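Local coordinates for protein endo-beta-mannanase (Opitutaceae bacterium TAV5, PDB 7BOB) that probably removes mannose units from the ends of beta-1,4-linked manno-oligosaccharides as a homotrimeric exo-beta-1,4-mannosidase of glycoside hydrolase family 5, at residues F451-H461 against D476-L487. Numbering follows the deposited sequence.
Sequences FTGLDEIKELH and DPVNWAQAMSRL
I457 projects from helix 454-461 into the facing segment and packs against A483, M484 and L487. With CG1 beside the backbone N (chi1 -68°), CD1 reaches the loop and lies 3.9 Å from M484 CE, while CG2 rests on the backbone of A483 and meets its CB at 4.0 Å. M484 brings its methyl there by bending at the sulfur (chi3 -70°), and its SD lies over one face of the W480 ring, toward the rim. At the N-terminal end of the helix, L454 CD1 touches A483 CB at 3.7 Å; farther along, L487 CD2 packs on the backbone of I457 and H461 and on L460 CB, as CD1 passes the H461 imidazole, 3.9 Å from ND1. W472 of strand 469-473 touches both M484 and L487.

Polar groups gather where the two loops meet. No direct hydrogen bond crosses here, but a water is bonded to T452 OG1 (2.9 Å) and, weakly, accepts from D476 N. The D476 carboxylate lies beside F451, OD2 3.3 Å from CD1, with its plane turned 63° from the ring. Its OD1 accepts from V478 N, closing an Asx turn, and forms a salt bridge with R517, which also makes a cation-pi contact with F451. OD2 receives N479 ND2 at 3.0 Å from above the carboxylate plane, and N479 OD1 accepts from N333 N of the second subunit, tying this loop to the trimer interface.

The axes of segments 454-461 and 482-487 come within 9.5 Å and run roughly parallel. Strand 444-448, helix 454-465 and the parallel strand 469-473 form a beta-alpha-beta crossover, and helix 482-488, following that second strand, packs beside its helix in the mixed-sheet alpha/beta domain that follows the family 5 barrel.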
loop_
_atom_site.group_PDB
_atom_site.type_symbol
_atom_site.label_atom_id
_atom_site.label_comp_id
_atom_site.label_asym_id
_atom_site.label_seq_id
_atom_site.Cartn_x
_atom_site.Cartn_y
_atom_site.Cartn_z
ATOM N N PHE A 451 19.144 7.686 10.520
ATOM C CA PHE A 451 20.249 7.178 9.726
ATOM C C PHE A 451 21.217 8.300 9.374
ATOM O O PHE A 451 20.798 9.396 8.972
ATOM C CB PHE A 451 19.707 6.495 8.479
ATOM C CG PHE A 451 18.589 5.521 8.764
ATOM C CD1 PHE A 451 18.845 4.301 9.386
ATOM C CD2 PHE A 451 17.283 5.815 8.406
ATOM C CE1 PHE A 451 17.815 3.395 9.635
ATOM C CE2 PHE A 451 16.250 4.911 8.656
ATOM C CZ PHE A 451 16.518 3.702 9.273
ATOM N N THR A 452 22.510 8.017 9.530
ATOM C CA THR A 452 23.587 8.997 9.468
ATOM C C THR A 452 24.658 8.512 8.514
ATOM O O THR A 452 25.130 7.377 8.638
ATOM C CB THR A 452 24.219 9.205 10.848
ATOM O OG1 THR A 452 24.707 7.943 11.308
ATOM C CG2 THR A 452 23.221 9.772 11.861
ATOM N N GLY A 453 25.058 9.362 7.575
ATOM C CA GLY A 453 26.071 8.982 6.617
ATOM C C GLY A 453 27.477 9.175 7.159
ATOM O O GLY A 453 27.700 9.583 8.299
ATOM N N LEU A 454 28.447 8.856 6.302
ATOM C CA LEU A 454 29.849 8.919 6.697
ATOM C C LEU A 454 30.257 10.326 7.130
ATOM O O LEU A 454 30.959 10.493 8.135
ATOM C CB LEU A 454 30.723 8.440 5.539
ATOM C CG LEU A 454 32.207 8.642 5.800
ATOM C CD1 LEU A 454 32.601 7.798 6.992
ATOM C CD2 LEU A 454 33.012 8.274 4.567
ATOM N N ASP A 455 29.844 11.355 6.378
ATOM C CA ASP A 455 30.233 12.718 6.733
ATOM C C ASP A 455 29.650 13.106 8.079
ATOM O O ASP A 455 30.344 13.692 8.928
ATOM C CB ASP A 455 29.797 13.708 5.644
ATOM C CG ASP A 455 28.366 13.454 5.136
ATOM O OD1 ASP A 455 27.690 12.551 5.677
ATOM O OD2 ASP A 455 27.914 14.155 4.190
ATOM N N GLU A 456 28.391 12.739 8.315
ATOM C CA GLU A 456 27.781 13.028 9.606
ATOM C C GLU A 456 28.537 12.358 10.738
ATOM O O GLU A 456 28.738 12.966 11.798
ATOM C CB GLU A 456 26.325 12.596 9.604
ATOM C CG GLU A 456 25.530 13.243 8.489
ATOM C CD GLU A 456 24.099 12.771 8.468
ATOM O OE1 GLU A 456 23.322 13.225 9.349
ATOM O OE2 GLU A 456 23.771 11.934 7.585
ATOM N N ILE A 457 28.985 11.112 10.526
ATOM C CA ILE A 457 29.713 10.397 11.577
ATOM C C ILE A 457 31.031 11.101 11.886
ATOM O O ILE A 457 31.352 11.370 13.049
ATOM C CB ILE A 457 29.935 8.924 11.186
ATOM C CG1 ILE A 457 28.597 8.190 11.163
ATOM C CG2 ILE A 457 30.865 8.241 12.187
ATOM C CD1 ILE A 457 28.537 7.051 10.156
ATOM N N LYS A 458 31.804 11.420 10.843
ATOM C CA LYS A 458 33.074 12.120 11.016
ATOM C C LYS A 458 32.897 13.410 11.811
ATOM O O LYS A 458 33.674 13.701 12.726
ATOM C CB LYS A 458 33.689 12.417 9.646
ATOM C CG LYS A 458 34.279 11.180 8.951
ATOM C CD LYS A 458 34.858 11.540 7.580
ATOM C CE LYS A 458 35.304 10.291 6.814
ATOM N NZ LYS A 458 35.616 10.589 5.386
ATOM N N GLU A 459 31.877 14.199 11.468
ATOM C CA GLU A 459 31.651 15.452 12.172
ATOM C C GLU A 459 31.215 15.195 13.603
ATOM O O GLU A 459 31.708 15.849 14.529
ATOM C CB GLU A 459 30.621 16.305 11.431
ATOM C CG GLU A 459 30.359 17.674 12.060
ATOM C CD GLU A 459 31.389 18.734 11.674
ATOM O OE1 GLU A 459 31.230 19.898 12.115
ATOM O OE2 GLU A 459 32.350 18.404 10.943
ATOM N N LEU A 460 30.318 14.230 13.812
ATOM C CA LEU A 460 29.947 13.860 15.174
ATOM C C LEU A 460 31.170 13.437 15.978
ATOM O O LEU A 460 31.265 13.732 17.175
ATOM C CB LEU A 460 28.912 12.740 15.152
ATOM C CG LEU A 460 27.480 13.195 14.886
ATOM C CD1 LEU A 460 26.668 12.031 14.323
ATOM C CD2 LEU A 460 26.859 13.723 16.170
ATOM N N HIS A 461 32.124 12.761 15.334
ATOM C CA HIS A 461 33.352 12.355 16.018
ATOM C C HIS A 461 34.127 13.576 16.507
ATOM O O HIS A 461 34.436 13.706 17.700
ATOM C CB HIS A 461 34.202 11.496 15.070
ATOM C CG HIS A 461 35.526 11.085 15.632
ATOM N ND1 HIS A 461 35.712 9.900 16.315
ATOM C CD2 HIS A 461 36.734 11.699 15.610
ATOM C CE1 HIS A 461 36.973 9.806 16.693
ATOM N NE2 HIS A 461 37.616 10.884 16.276
ATOM N N ASP A 476 23.338 2.947 13.130
ATOM C CA ASP A 476 22.764 2.341 11.937
ATOM C C ASP A 476 23.718 1.309 11.351
ATOM O O ASP A 476 24.815 1.674 10.909
ATOM C CB ASP A 476 22.442 3.421 10.910
ATOM C CG ASP A 476 21.963 2.862 9.581
ATOM O OD1 ASP A 476 21.560 1.676 9.518
ATOM O OD2 ASP A 476 21.971 3.644 8.598
ATOM N N PRO A 477 23.337 0.032 11.296
ATOM C CA PRO A 477 24.258 -0.978 10.742
ATOM C C PRO A 477 24.605 -0.726 9.287
ATOM O O PRO A 477 25.714 -1.070 8.852
ATOM C CB PRO A 477 23.492 -2.295 10.920
ATOM C CG PRO A 477 22.382 -1.983 11.899
ATOM C CD PRO A 477 22.043 -0.541 11.699
ATOM N N VAL A 478 23.696 -0.120 8.517
ATOM C CA VAL A 478 23.991 0.175 7.118
ATOM C C VAL A 478 25.168 1.136 7.006
ATOM O O VAL A 478 25.909 1.111 6.018
ATOM C CB VAL A 478 22.722 0.695 6.405
ATOM C CG1 VAL A 478 23.054 1.352 5.059
ATOM C CG2 VAL A 478 21.759 -0.473 6.175
ATOM N N ASN A 479 25.410 1.953 8.029
ATOM C CA ASN A 479 26.557 2.849 8.004
ATOM C C ASN A 479 27.588 2.496 9.064
ATOM O O ASN A 479 28.370 3.361 9.479
ATOM C CB ASN A 479 26.097 4.291 8.156
ATOM C CG ASN A 479 25.432 4.809 6.888
ATOM O OD1 ASN A 479 26.106 5.028 5.884
ATOM N ND2 ASN A 479 24.106 4.943 6.915
ATOM N N TRP A 480 27.614 1.244 9.502
ATOM C CA TRP A 480 28.514 0.823 10.575
ATOM C C TRP A 480 29.734 0.185 9.923
ATOM O O TRP A 480 29.753 -1.014 9.632
ATOM C CB TRP A 480 27.800 -0.123 11.532
ATOM C CG TRP A 480 28.501 -0.311 12.835
ATOM C CD1 TRP A 480 29.851 -0.400 13.037
ATOM C CD2 TRP A 480 27.890 -0.470 14.125
ATOM N NE1 TRP A 480 30.118 -0.587 14.376
ATOM C CE2 TRP A 480 28.932 -0.635 15.063
ATOM C CE3 TRP A 480 26.566 -0.475 14.576
ATOM C CZ2 TRP A 480 28.689 -0.794 16.429
ATOM C CZ3 TRP A 480 26.323 -0.659 15.926
ATOM C CH2 TRP A 480 27.385 -0.808 16.841
ATOM N N ALA A 481 30.751 1.003 9.668
ATOM C CA ALA A 481 32.046 0.496 9.229
ATOM C C ALA A 481 33.135 1.050 10.146
ATOM O O ALA A 481 32.894 1.217 11.346
ATOM C CB ALA A 481 32.302 0.850 7.766
ATOM N N GLN A 482 34.326 1.343 9.616
ATOM C CA GLN A 482 35.416 1.771 10.494
ATOM C C GLN A 482 35.040 3.030 11.255
ATOM O O GLN A 482 35.181 3.080 12.479
ATOM C CB GLN A 482 36.708 1.992 9.707
ATOM C CG GLN A 482 37.289 0.726 9.064
ATOM C CD GLN A 482 36.825 0.545 7.620
ATOM O OE1 GLN A 482 35.784 1.092 7.207
ATOM N NE2 GLN A 482 37.597 -0.214 6.843
ATOM N N ALA A 483 34.515 4.050 10.548
ATOM C CA ALA A 483 34.248 5.338 11.190
ATOM C C ALA A 483 33.285 5.185 12.360
ATOM O O ALA A 483 33.576 5.633 13.476
ATOM C CB ALA A 483 33.704 6.352 10.177
ATOM N N MET A 484 32.145 4.523 12.138
ATOM C CA MET A 484 31.200 4.348 13.235
ATOM C C MET A 484 31.798 3.500 14.361
ATOM O O MET A 484 31.580 3.794 15.544
ATOM C CB MET A 484 29.904 3.725 12.729
ATOM C CG MET A 484 28.811 3.686 13.788
ATOM S SD MET A 484 27.259 2.953 13.201
ATOM C CE MET A 484 26.692 4.226 12.057
ATOM N N SER A 485 32.555 2.441 14.012
ATOM C CA SER A 485 33.155 1.582 15.038
ATOM C C SER A 485 34.121 2.348 15.938
ATOM O O SER A 485 34.137 2.134 17.153
ATOM C CB SER A 485 33.871 0.387 14.400
ATOM O OG SER A 485 32.961 -0.452 13.712
ATOM N N ARG A 486 34.937 3.236 15.366
ATOM C CA ARG A 486 35.831 4.048 16.197
ATOM C C ARG A 486 35.067 5.052 17.045
ATOM O O ARG A 486 35.550 5.440 18.114
ATOM C CB ARG A 486 36.865 4.778 15.333
ATOM C CG ARG A 486 37.680 3.820 14.477
ATOM C CD ARG A 486 38.899 4.478 13.841
ATOM N NE ARG A 486 38.529 5.471 12.827
ATOM C CZ ARG A 486 38.654 5.295 11.508
ATOM N NH1 ARG A 486 39.138 4.147 11.020
ATOM N NH2 ARG A 486 38.287 6.267 10.676
ATOM N N LEU A 487 33.887 5.495 16.596
ATOM C CA LEU A 487 33.116 6.446 17.391
ATOM C C LEU A 487 32.290 5.747 18.462
ATOM O O LEU A 487 32.282 6.170 19.622
ATOM C CB LEU A 487 32.207 7.278 16.495
ATOM C CG LEU A 487 31.425 8.388 17.204
ATOM C CD1 LEU A 487 32.332 9.193 18.131
ATOM C CD2 LEU A 487 30.771 9.288 16.176
HETATM O O HOH W 1 22.920 6.125 12.756
#